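Local coordinates for protein thermospermine synthase (Medicago truncatula, PDB 6BQ4) that probably catalyses transfer of an aminopropyl group from decarboxylated S-adenosylmethionine to spermidine, yielding thermospermine and methylthioadenosine, at residues I133-V138 and V159-A164. Sequence-based numbering, arbitrary orientation.
With ADN (adenosine), chain C.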
ATOM      1  N   ILE A 133      20.198 -29.099  -1.360  1.00 42.32           N
ATOM      2  CA  ILE A 133      19.425 -29.905  -2.279  1.00 44.13           C
ATOM      3  C   ILE A 133      19.141 -29.231  -3.638  1.00 46.70           C
ATOM      4  O   ILE A 133      18.767 -29.905  -4.621  1.00 45.47           O
ATOM      5  CB  ILE A 133      18.101 -30.318  -1.610  1.00 44.53           C
ATOM      6  CG1 ILE A 133      17.472 -31.498  -2.339  1.00 45.12           C
ATOM      7  CG2 ILE A 133      17.129 -29.149  -1.494  1.00 44.72           C
ATOM      8  CD1 ILE A 133      16.117 -31.881  -1.776  1.00 46.58           C
ATOM      9  N   ASP A 134      19.309 -27.905  -3.706  1.00 45.06           N
ATOM     10  CA  ASP A 134      18.955 -27.146  -4.901  1.00 42.38           C
ATOM     11  C   ASP A 134      20.138 -26.497  -5.606  1.00 41.58           C
ATOM     12  O   ASP A 134      20.594 -25.396  -5.246  1.00 37.87           O
ATOM     13  CB  ASP A 134      17.922 -26.098  -4.475  1.00 42.82           C
ATOM     14  CG  ASP A 134      17.242 -25.401  -5.656  1.00 42.72           C
ATOM     15  OD1 ASP A 134      17.787 -25.472  -6.804  1.00 43.16           O
ATOM     16  OD2 ASP A 134      16.179 -24.788  -5.422  1.00 42.14           O
ATOM     17  N   GLU A 135      20.615 -27.138  -6.666  1.00 40.81           N
ATOM     18  CA  GLU A 135      21.768 -26.609  -7.403  1.00 42.31           C
ATOM     19  C   GLU A 135      21.567 -25.212  -7.977  1.00 40.15           C
ATOM     20  O   GLU A 135      22.516 -24.397  -8.071  1.00 41.15           O
ATOM     21  CB  GLU A 135      22.185 -27.584  -8.520  1.00 43.97           C
ATOM     22  CG  GLU A 135      23.569 -27.309  -9.015  1.00 47.78           C
ATOM     23  CD  GLU A 135      24.054 -28.338 -10.036  1.00 52.79           C
ATOM     24  OE1 GLU A 135      23.186 -29.002 -10.704  1.00 54.77           O
ATOM     25  OE2 GLU A 135      25.297 -28.488 -10.161  1.00 54.94           O
ATOM     26  N   GLU A 136      20.349 -24.941  -8.396  1.00 42.47           N
ATOM     27  CA  GLU A 136      19.992 -23.633  -8.912  1.00 44.52           C
ATOM     28  C   GLU A 136      20.115 -22.521  -7.898  1.00 43.23           C
ATOM     29  O   GLU A 136      20.493 -21.391  -8.259  1.00 42.63           O
ATOM     30  CB  GLU A 136      18.569 -23.631  -9.460  1.00 47.52           C
ATOM     31  CG  GLU A 136      18.345 -24.540 -10.669  1.00 50.28           C
ATOM     32  CD  GLU A 136      19.244 -24.211 -11.873  1.00 52.91           C
ATOM     33  OE1 GLU A 136      19.861 -23.113 -11.909  1.00 53.72           O
ATOM     34  OE2 GLU A 136      19.317 -25.037 -12.781  1.00 57.12           O
ATOM     35  N   VAL A 137      19.788 -22.806  -6.644  1.00 42.16           N
ATOM     36  CA  VAL A 137      19.996 -21.785  -5.621  1.00 41.31           C
ATOM     37  C   VAL A 137      21.470 -21.489  -5.468  1.00 39.98           C
ATOM     38  O   VAL A 137      21.884 -20.300  -5.413  1.00 38.98           O
ATOM     39  CB  VAL A 137      19.334 -22.140  -4.282  1.00 43.50           C
ATOM     40  CG1 VAL A 137      19.780 -21.192  -3.171  1.00 42.77           C
ATOM     41  CG2 VAL A 137      17.804 -22.098  -4.420  1.00 43.72           C
ATOM     42  N   VAL A 138      22.271 -22.551  -5.443  1.00 39.68           N
ATOM     43  CA  VAL A 138      23.704 -22.413  -5.257  1.00 39.20           C
ATOM     44  C   VAL A 138      24.279 -21.640  -6.408  1.00 40.55           C
ATOM     45  O   VAL A 138      25.092 -20.710  -6.183  1.00 40.27           O
ATOM     46  CB  VAL A 138      24.422 -23.781  -5.111  1.00 40.93           C
ATOM     47  CG1 VAL A 138      25.943 -23.638  -5.149  1.00 40.36           C
ATOM     48  CG2 VAL A 138      24.024 -24.466  -3.826  1.00 40.69           C
ATOM     49  N   VAL A 159      31.153 -28.213  -2.326  1.00 43.60           N
ATOM     50  CA  VAL A 159      29.710 -28.123  -2.537  1.00 43.51           C
ATOM     51  C   VAL A 159      29.169 -29.476  -2.938  1.00 42.90           C
ATOM     52  O   VAL A 159      29.639 -30.066  -3.881  1.00 42.24           O
ATOM     53  CB  VAL A 159      29.336 -27.105  -3.611  1.00 42.91           C
ATOM     54  CG1 VAL A 159      27.813 -27.055  -3.804  1.00 43.31           C
ATOM     55  CG2 VAL A 159      29.914 -25.741  -3.240  1.00 44.87           C
ATOM     56  N   VAL A 160      28.190 -29.948  -2.223  1.00 41.14           N
ATOM     57  CA  VAL A 160      27.504 -31.187  -2.561  1.00 45.07           C
ATOM     58  C   VAL A 160      26.034 -30.852  -2.792  1.00 47.39           C
ATOM     59  O   VAL A 160      25.412 -30.119  -1.959  1.00 45.07           O
ATOM     60  CB  VAL A 160      27.603 -32.190  -1.393  1.00 45.07           C
ATOM     61  CG1 VAL A 160      26.614 -33.345  -1.580  1.00 47.32           C
ATOM     62  CG2 VAL A 160      29.028 -32.699  -1.245  1.00 45.11           C
ATOM     63  N   ILE A 161      25.469 -31.397  -3.889  1.00 46.17           N
ATOM     64  CA  ILE A 161      24.041 -31.202  -4.224  1.00 45.47           C
ATOM     65  C   ILE A 161      23.289 -32.478  -3.865  1.00 45.82           C
ATOM     66  O   ILE A 161      23.344 -33.474  -4.592  1.00 44.92           O
ATOM     67  CB  ILE A 161      23.800 -30.839  -5.722  1.00 45.05           C
ATOM     68  CG1 ILE A 161      24.528 -29.544  -6.091  1.00 45.38           C
ATOM     69  CG2 ILE A 161      22.302 -30.741  -6.027  1.00 44.52           C
ATOM     70  CD1 ILE A 161      24.135 -28.357  -5.220  1.00 46.15           C
ATOM     71  N   ASN A 162      22.592 -32.448  -2.738  1.00 44.28           N
ATOM     72  CA  ASN A 162      21.846 -33.610  -2.287  1.00 44.10           C
ATOM     73  C   ASN A 162      21.011 -33.202  -1.085  1.00 43.89           C
ATOM     74  O   ASN A 162      21.271 -32.166  -0.448  1.00 44.58           O
ATOM     75  CB  ASN A 162      22.817 -34.760  -1.940  1.00 46.09           C
ATOM     76  CG  ASN A 162      22.114 -36.106  -1.728  1.00 45.88           C
ATOM     77  OD1 ASN A 162      20.944 -36.275  -2.025  1.00 45.43           O
ATOM     78  ND2 ASN A 162      22.837 -37.039  -1.154  1.00 45.93           N
ATOM     79  N   ASP A 163      19.953 -33.949  -0.840  1.00 43.06           N
ATOM     80  CA  ASP A 163      19.260 -33.887   0.423  1.00 45.54           C
ATOM     81  C   ASP A 163      20.294 -34.211   1.540  1.00 46.63           C
ATOM     82  O   ASP A 163      21.008 -35.223   1.473  1.00 46.34           O
ATOM     83  CB  ASP A 163      18.107 -34.879   0.417  1.00 46.45           C
ATOM     84  CG  ASP A 163      17.555 -35.158   1.789  1.00 49.66           C
ATOM     85  OD1 ASP A 163      17.648 -34.292   2.673  1.00 45.50           O
ATOM     86  OD2 ASP A 163      17.028 -36.255   1.993  1.00 57.26           O
ATOM     87  N   ALA A 164      20.367 -33.344   2.564  1.00 44.32           N
ATOM     88  CA  ALA A 164      21.404 -33.490   3.618  1.00 44.97           C
ATOM     89  C   ALA A 164      21.184 -34.739   4.444  1.00 44.85           C
ATOM     90  O   ALA A 164      22.144 -35.275   4.991  1.00 46.58           O
ATOM     91  CB  ALA A 164      21.466 -32.283   4.526  1.00 42.61           C
TER
HETATM   92  O5' ADN C 401      15.845 -23.219   2.637  1.00 45.93           O
HETATM   93  C5' ADN C 401      17.178 -22.888   2.911  1.00 41.42           C
HETATM   94  C4' ADN C 401      18.063 -23.771   2.073  1.00 43.12           C
HETATM   95  O4' ADN C 401      17.880 -25.120   2.410  1.00 40.99           O
HETATM   96  C3' ADN C 401      17.708 -23.664   0.620  1.00 41.36           C
HETATM   97  O3' ADN C 401      18.886 -23.275  -0.037  1.00 44.15           O
HETATM   98  C2' ADN C 401      17.268 -25.055   0.260  1.00 41.06           C
HETATM   99  O2' ADN C 401      17.683 -25.393  -1.025  1.00 43.13           O
HETATM  100  C1' ADN C 401      17.973 -25.903   1.268  1.00 41.17           C
HETATM  101  N9  ADN C 401      17.318 -27.177   1.553  1.00 38.68           N
HETATM  102  C8  ADN C 401      16.034 -27.438   1.665  1.00 39.71           C
HETATM  103  N7  ADN C 401      15.814 -28.720   1.940  1.00 40.22           N
HETATM  104  C5  ADN C 401      16.993 -29.289   2.028  1.00 38.97           C
HETATM  105  C6  ADN C 401      17.518 -30.620   2.278  1.00 40.23           C
HETATM  106  N6  ADN C 401      16.690 -31.621   2.533  1.00 41.08           N
HETATM  107  N1  ADN C 401      18.834 -30.802   2.255  1.00 38.79           N
HETATM  108  C2  ADN C 401      19.672 -29.820   2.011  1.00 40.63           C
HETATM  109  N3  ADN C 401      19.272 -28.585   1.777  1.00 35.63           N
HETATM  110  C4  ADN C 401      17.979 -28.272   1.766  1.00 38.08           C
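Apolar packing carries the contact, with Ile161 at its centre: CD1 sits 3.7 Å from Glu135 CA and 4.1 Å from Val138 CG2, while CG1 lies against Glu135 CG, whose extended chain crosses the isoleucine at about a right angle. CG1 of Ile161 is turned anti to its own carbonyl carbon (chi1 -60°), which leaves CG2 to rest near Ile133 O. Farther along, Val138 and Val159 meet tip to tip, CG1 to CG1 at 4.1 Å. Cutting Ile161 back to an alanine is likely to strip Glu135 CA and Val138 CG2 of the CD1 that packs on them and to open a gap between helix 135-144 and strand 157-161. Ile133 CG2 lies against one face of the adenine, 3.5 Å from adenosine C4, while its CG1 lies 3.8 Å from Asp163 N.

Two hydrogen bonds hold adenosine N6 and N1: N6 donates to Asp163 OD1 at 2.8 Å, nearly straight at 168°, and Ala164 N donates to N1 at 3.0 Å.

Asp134, the helix N-cap, accepts weak bonds at OD1 from Glu136 N and Val137 N; its OD2 is held by Ser54 and Gln57.

Strand 127-132 runs into 133-138 and pairs in parallel with strand 157-161; its Asp132 OD1 also bonds adenosine. The arrangement is that of the Rossmann-like nucleoside site of spermidine/spermine synthases, where the turns after the C-terminal ends of parallel strands hold adenosine.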